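Local structure of transmembrane oligosaccharyl transferase, putative (3VGP) at residues Met36-Tyr41 / Phe105-Arg110; Ala66-Ala71 / Lys79-Arg84. The protein is a putative transmembrane oligosaccharyl transferase of the AglB family, represented here by its C-terminal globular domain. The protein carries 1 engineered substitution. All coordinates share one frame; numbering follows the deposited sequence.

Contact 1: Met36-Tyr41 / Phe105-Arg110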
loop_
_atom_site.group_PDB
_atom_site.type_symbol
_atom_site.label_atom_id
_atom_site.label_comp_id
_atom_site.label_asym_id
_atom_site.label_seq_id
_atom_site.Cartn_x
_atom_site.Cartn_y
_atom_site.Cartn_z
HETATM N N MSE A 36 -1.857 -4.886 -1.077
HETATM C CA MSE A 36 -2.010 -3.841 -0.079
HETATM C C MSE A 36 -1.764 -2.496 -0.737
HETATM O O MSE A 36 -0.668 -2.229 -1.235
HETATM C CB MSE A 36 -1.025 -4.007 1.066
HETATM C CG MSE A 36 -1.096 -2.838 2.021
HETATM SE SE MSE A 36 0.099 -3.070 3.464
HETATM C CE MSE A 36 -0.945 -4.291 4.494
ATOM N N SER A 37 -2.785 -1.648 -0.735
ATOM C CA SER A 37 -2.674 -0.331 -1.345
ATOM C C SER A 37 -3.616 0.620 -0.621
ATOM O O SER A 37 -4.431 0.187 0.199
ATOM C CB SER A 37 -3.055 -0.418 -2.828
ATOM O OG SER A 37 -2.747 0.783 -3.517
ATOM N N TRP A 38 -3.495 1.910 -0.919
ATOM C CA TRP A 38 -4.346 2.918 -0.307
ATOM C C TRP A 38 -5.512 3.136 -1.253
ATOM O O TRP A 38 -5.370 3.761 -2.304
ATOM C CB TRP A 38 -3.587 4.228 -0.108
ATOM C CG TRP A 38 -4.373 5.239 0.668
ATOM C CD1 TRP A 38 -4.818 6.454 0.224
ATOM C CD2 TRP A 38 -4.814 5.123 2.023
ATOM N NE1 TRP A 38 -5.508 7.100 1.219
ATOM C CE2 TRP A 38 -5.520 6.307 2.336
ATOM C CE3 TRP A 38 -4.681 4.134 3.005
ATOM C CZ2 TRP A 38 -6.093 6.526 3.590
ATOM C CZ3 TRP A 38 -5.251 4.354 4.254
ATOM C CH2 TRP A 38 -5.948 5.540 4.533
ATOM N N TRP A 39 -6.668 2.617 -0.863
ATOM C CA TRP A 39 -7.858 2.703 -1.688
ATOM C C TRP A 39 -8.851 3.792 -1.351
ATOM O O TRP A 39 -8.974 4.218 -0.206
ATOM C CB TRP A 39 -8.635 1.387 -1.641
ATOM C CG TRP A 39 -7.991 0.238 -2.323
ATOM C CD1 TRP A 39 -7.132 -0.670 -1.776
ATOM C CD2 TRP A 39 -8.168 -0.145 -3.689
ATOM N NE1 TRP A 39 -6.765 -1.598 -2.719
ATOM C CE2 TRP A 39 -7.386 -1.298 -3.903
ATOM C CE3 TRP A 39 -8.914 0.379 -4.756
ATOM C CZ2 TRP A 39 -7.327 -1.943 -5.142
ATOM C CZ3 TRP A 39 -8.854 -0.263 -5.989
ATOM C CH2 TRP A 39 -8.067 -1.411 -6.169
ATOM N N ASP A 40 -9.561 4.218 -2.389
ATOM C CA ASP A 40 -10.649 5.169 -2.266
ATOM C C ASP A 40 -11.813 4.188 -2.349
ATOM O O ASP A 40 -11.807 3.293 -3.199
ATOM C CB ASP A 40 -10.688 6.129 -3.455
ATOM C CG ASP A 40 -12.021 6.847 -3.577
ATOM O OD1 ASP A 40 -13.009 6.201 -3.986
ATOM O OD2 ASP A 40 -12.088 8.054 -3.260
ATOM N N TYR A 41 -12.788 4.327 -1.463
ATOM C CA TYR A 41 -13.922 3.415 -1.449
ATOM C C TYR A 41 -14.550 3.177 -2.820
ATOM O O TYR A 41 -14.821 2.036 -3.195
ATOM C CB TYR A 41 -14.980 3.920 -0.469
ATOM C CG TYR A 41 -16.140 2.974 -0.308
ATOM C CD1 TYR A 41 -17.248 3.050 -1.149
ATOM C CD2 TYR A 41 -16.116 1.980 0.668
ATOM C CE1 TYR A 41 -18.308 2.156 -1.021
ATOM C CE2 TYR A 41 -17.166 1.083 0.803
ATOM C CZ TYR A 41 -18.258 1.177 -0.044
ATOM O OH TYR A 41 -19.302 0.293 0.090
ATOM N N PHE A 105 -1.130 11.519 2.113
ATOM C CA PHE A 105 -0.393 11.073 3.292
ATOM C C PHE A 105 -1.018 11.577 4.595
ATOM O O PHE A 105 -1.050 10.852 5.587
ATOM C CB PHE A 105 1.082 11.475 3.208
ATOM C CG PHE A 105 1.931 10.839 4.272
ATOM C CD1 PHE A 105 2.467 11.602 5.302
ATOM C CD2 PHE A 105 2.140 9.461 4.279
ATOM C CE1 PHE A 105 3.197 11.004 6.327
ATOM C CE2 PHE A 105 2.867 8.854 5.305
ATOM C CZ PHE A 105 3.394 9.632 6.330
ATOM N N PRO A 106 -1.520 12.822 4.618
ATOM C CA PRO A 106 -2.123 13.262 5.881
ATOM C C PRO A 106 -3.327 12.380 6.236
ATOM O O PRO A 106 -3.550 12.065 7.402
ATOM C CB PRO A 106 -2.521 14.706 5.582
ATOM C CG PRO A 106 -1.419 15.150 4.650
ATOM C CD PRO A 106 -1.327 13.963 3.704
ATOM N N ALA A 107 -4.095 11.979 5.223
ATOM C CA ALA A 107 -5.257 11.126 5.438
ATOM C C ALA A 107 -4.790 9.779 5.970
ATOM O O ALA A 107 -5.394 9.214 6.878
ATOM C CB ALA A 107 -6.031 10.936 4.126
ATOM N N ILE A 108 -3.708 9.266 5.395
ATOM C CA ILE A 108 -3.152 7.994 5.833
ATOM C C ILE A 108 -2.744 8.104 7.301
ATOM O O ILE A 108 -3.041 7.220 8.105
ATOM C CB ILE A 108 -1.925 7.602 4.968
ATOM C CG1 ILE A 108 -2.397 7.182 3.571
ATOM C CG2 ILE A 108 -1.145 6.485 5.632
ATOM C CD1 ILE A 108 -1.265 6.929 2.571
HETATM N N MSE A 109 -2.072 9.197 7.652
HETATM C CA MSE A 109 -1.654 9.414 9.030
HETATM C C MSE A 109 -2.852 9.427 9.980
HETATM O O MSE A 109 -2.796 8.826 11.054
HETATM C CB MSE A 109 -0.882 10.728 9.156
HETATM C CG MSE A 109 0.516 10.682 8.567
HETATM SE SE MSE A 109 1.534 12.247 9.049
HETATM C CE MSE A 109 1.804 11.824 10.914
ATOM N N ARG A 110 -3.930 10.101 9.588
ATOM C CA ARG A 110 -5.127 10.164 10.427
ATOM C C ARG A 110 -5.705 8.778 10.685
ATOM O O ARG A 110 -6.041 8.441 11.821
ATOM C CB ARG A 110 -6.209 11.041 9.784
ATOM C CG ARG A 110 -5.825 12.500 9.625
ATOM C CD ARG A 110 -7.046 13.382 9.414
ATOM N NE ARG A 110 -6.661 14.745 9.065
ATOM C CZ ARG A 110 -6.270 15.118 7.852
ATOM N NH1 ARG A 110 -6.220 14.229 6.868
ATOM N NH2 ARG A 110 -5.923 16.377 7.620
#
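Trp38 swings its indole toward the helix 105-110 by placing CG anti to the backbone N (chi1 -173°), while Ile108 holds CG1 beside its own backbone N and anti to its carbonyl carbon (chi1 -72°). The two side chains therefore run past one another rather than meeting end on, and the isoleucine lies across one face of the indole. Its CG1 is the atom that does most of the touching: it stands 3.5 Å from the centroid of the six-membered ring of Trp38, only 15° off the ring normal, a CH-pi contact made squarely over the face. Around the fused bond, Trp38 CD2 and CE2 are nearest to this methylene. The extended end of Ile108 carries CD1 over the CG-CD2 bond, 4.0 Å from Trp38 CG. Toward the far rim of the benzo ring, Trp38 CH2 comes within 3.9 Å of Ile108 CA, so the indole reaches the helix backbone itself. Ala107 adds a peripheral touch, its CB lying 4.4 Å from Trp38 CZ2. A broad indole suits this place because it spans the gap from loop to helix; the CG1-CD1 arm of isoleucine offers C-H groups to its face, and the small alanine lets the ring come close to the helix. Helix 58-69 packs against both partners, its Ala66 meeting Trp38 and Ile108 alike. Further along the loop, Asp40 takes the N-cap position of helix 41-44, and its OD1 is also hydrogen-bonded to Gly1 N. Read in order, residues 38 to 42 spell Trp-Trp-Asp-Tyr-Gly, the WWDYG signature of the STT3/AglB/PglB family, and the contact joins the first tryptophan of that motif to helix 105-111 of the globular domain.

Contact 2: Ala66-Ala71 / Lys79-Arg84; sequences AKFFTA and KIAKKR
Apolar contacts join the two segments, and Ile80 supplies most of them. Its extended side chain lays CD1 against helix 58-69, where the methyl lies 3.6 Å from Lys67 CB and equally close to the backbone, 3.6 Å from Phe68 N. Phe68 CB is a little farther from this methyl, at 4.2 Å. The next residue, Ala81, offers a single methyl, and its CB sits 4.2 Å from Phe68 CE1, obliquely to the ring; a residue this small lets helix 74-84 approach the phenylalanine, whose other neighbours include Met36 and Val89. Hydrogen bonds, by contrast, are made within a segment or to other parts of the fold, none across this contact. In the last turn of helix 58-69, Ala66 O accepts two bonds from one residue, from Thr70 OG1 at 2.6 Å and from Thr70 N at 3.0 Å, which arrive from opposite faces of the carbonyl plane. Lys67 bends at chi2 (-70°) and carries NZ off to Ala112 O, while Arg84 forms salt bridges with Asp64 and Glu32. Lys67 thus lends the contact just the aliphatic root of its side chain. Adhesion between these neighbouring helices consequently rests on shape and hydrophobic burial, while Lys67, Arg84 and Thr70 use their polar ends elsewhere.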
loop_
_atom_site.group_PDB
_atom_site.type_symbol
_atom_site.label_atom_id
_atom_site.label_comp_id
_atom_site.label_asym_id
_atom_site.label_seq_id
_atom_site.Cartn_x
_atom_site.Cartn_y
_atom_site.Cartn_z
ATOM N N ALA A 66 -2.559 1.967 6.345
ATOM C CA ALA A 66 -2.061 3.139 7.055
ATOM C C ALA A 66 -1.010 2.749 8.101
ATOM O O ALA A 66 0.036 3.388 8.207
ATOM C CB ALA A 66 -3.223 3.886 7.713
ATOM N N LYS A 67 -1.279 1.700 8.871
ATOM C CA LYS A 67 -0.325 1.257 9.882
ATOM C C LYS A 67 0.966 0.793 9.217
ATOM O O LYS A 67 2.065 1.011 9.730
ATOM C CB LYS A 67 -0.917 0.106 10.702
ATOM C CG LYS A 67 -2.068 0.503 11.619
ATOM C CD LYS A 67 -1.599 1.350 12.793
ATOM C CE LYS A 67 -2.739 1.586 13.779
ATOM N NZ LYS A 67 -2.329 2.431 14.939
ATOM N N PHE A 68 0.822 0.146 8.069
ATOM C CA PHE A 68 1.966 -0.360 7.324
ATOM C C PHE A 68 2.809 0.786 6.774
ATOM O O PHE A 68 4.018 0.840 6.994
ATOM C CB PHE A 68 1.475 -1.242 6.170
ATOM C CG PHE A 68 2.568 -1.719 5.253
ATOM C CD1 PHE A 68 3.197 -2.938 5.467
ATOM C CD2 PHE A 68 2.963 -0.944 4.169
ATOM C CE1 PHE A 68 4.204 -3.377 4.616
ATOM C CE2 PHE A 68 3.970 -1.374 3.313
ATOM C CZ PHE A 68 4.591 -2.595 3.538
ATOM N N PHE A 69 2.162 1.709 6.068
ATOM C CA PHE A 69 2.874 2.827 5.469
ATOM C C PHE A 69 3.522 3.769 6.476
ATOM O O PHE A 69 4.626 4.258 6.234
ATOM C CB PHE A 69 1.947 3.613 4.530
ATOM C CG PHE A 69 1.640 2.893 3.233
ATOM C CD1 PHE A 69 2.657 2.245 2.522
ATOM C CD2 PHE A 69 0.348 2.880 2.713
ATOM C CE1 PHE A 69 2.385 1.596 1.313
ATOM C CE2 PHE A 69 0.062 2.238 1.506
ATOM C CZ PHE A 69 1.083 1.595 0.803
ATOM N N THR A 70 2.861 4.003 7.607
ATOM C CA THR A 70 3.407 4.904 8.621
ATOM C C THR A 70 4.386 4.255 9.596
ATOM O O THR A 70 4.939 4.934 10.468
ATOM C CB THR A 70 2.274 5.591 9.429
ATOM O OG1 THR A 70 1.448 4.599 10.054
ATOM C CG2 THR A 70 1.418 6.437 8.509
ATOM N N ALA A 71 4.616 2.952 9.456
ATOM C CA ALA A 71 5.552 2.264 10.339
ATOM C C ALA A 71 6.943 2.871 10.192
ATOM O O ALA A 71 7.352 3.240 9.092
ATOM C CB ALA A 71 5.596 0.776 10.009
ATOM N N LYS A 79 5.353 -7.355 9.589
ATOM C CA LYS A 79 4.454 -8.102 10.467
ATOM C C LYS A 79 3.020 -7.996 9.945
ATOM O O LYS A 79 2.287 -8.984 9.895
ATOM C CB LYS A 79 4.530 -7.554 11.895
ATOM C CG LYS A 79 3.508 -8.155 12.851
ATOM C CD LYS A 79 3.664 -7.599 14.265
ATOM C CE LYS A 79 5.015 -7.966 14.859
ATOM N NZ LYS A 79 5.162 -7.492 16.268
ATOM N N ILE A 80 2.626 -6.792 9.546
ATOM C CA ILE A 80 1.284 -6.568 9.019
ATOM C C ILE A 80 1.096 -7.313 7.699
ATOM O O ILE A 80 0.108 -8.029 7.507
ATOM C CB ILE A 80 1.032 -5.059 8.801
ATOM C CG1 ILE A 80 1.153 -4.329 10.141
ATOM C CG2 ILE A 80 -0.354 -4.839 8.195
ATOM C CD1 ILE A 80 1.119 -2.822 10.029
ATOM N N ALA A 81 2.059 -7.161 6.796
ATOM C CA ALA A 81 1.991 -7.822 5.502
ATOM C C ALA A 81 1.950 -9.346 5.643
ATOM O O ALA A 81 1.201 -10.021 4.936
ATOM C CB ALA A 81 3.181 -7.401 4.643
ATOM N N LYS A 82 2.754 -9.888 6.554
ATOM C CA LYS A 82 2.786 -11.334 6.761
ATOM C C LYS A 82 1.446 -11.829 7.285
ATOM O O LYS A 82 0.930 -12.851 6.833
ATOM C CB LYS A 82 3.891 -11.718 7.750
ATOM C CG LYS A 82 5.306 -11.429 7.272
ATOM C CD LYS A 82 5.652 -12.183 5.994
ATOM C CE LYS A 82 7.111 -11.966 5.614
ATOM N NZ LYS A 82 7.464 -12.580 4.305
ATOM N N LYS A 83 0.883 -11.094 8.237
ATOM C CA LYS A 83 -0.394 -11.454 8.833
ATOM C C LYS A 83 -1.488 -11.614 7.785
ATOM O O LYS A 83 -2.258 -12.570 7.824
ATOM C CB LYS A 83 -0.811 -10.391 9.853
ATOM C CG LYS A 83 -2.136 -10.675 10.549
ATOM C CD LYS A 83 -2.499 -9.558 11.517
ATOM C CE LYS A 83 -1.410 -9.358 12.563
ATOM N NZ LYS A 83 -1.751 -8.280 13.535
ATOM N N ARG A 84 -1.548 -10.683 6.837
ATOM C CA ARG A 84 -2.570 -10.741 5.800
ATOM C C ARG A 84 -2.191 -11.602 4.602
ATOM O O ARG A 84 -3.030 -11.861 3.741
ATOM C CB ARG A 84 -2.913 -9.331 5.308
ATOM C CG ARG A 84 -3.319 -8.361 6.401
ATOM C CD ARG A 84 -4.539 -8.836 7.177
ATOM N NE ARG A 84 -4.925 -7.826 8.159
ATOM C CZ ARG A 84 -5.777 -8.023 9.158
ATOM N NH1 ARG A 84 -6.356 -9.207 9.324
ATOM N NH2 ARG A 84 -6.044 -7.029 9.999
#

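Residues 66-84 of contact 2 fall between the two segments of contact 1 in sequence, and the two centres lie 13 Å apart. They also touch directly. Selenomethionine Met36, at the start of contact 1, presses SE to a tight 3.3 Å from Phe68 CG and carries its CE to 3.8 Å from Ile80 CG2, so it packs on both helices of contact 2. From helix 105-111, Ile108 O lies 3.4 Å from Ala66 CB, and Ile108 CG2 is 3.9 Å from Thr70 CG2. Helix 58-69 is thus shared: one part of its surface receives helix 74-84, another helix 105-111, and it also contacts Met36 and Trp38, the first residue of the WWDYG motif.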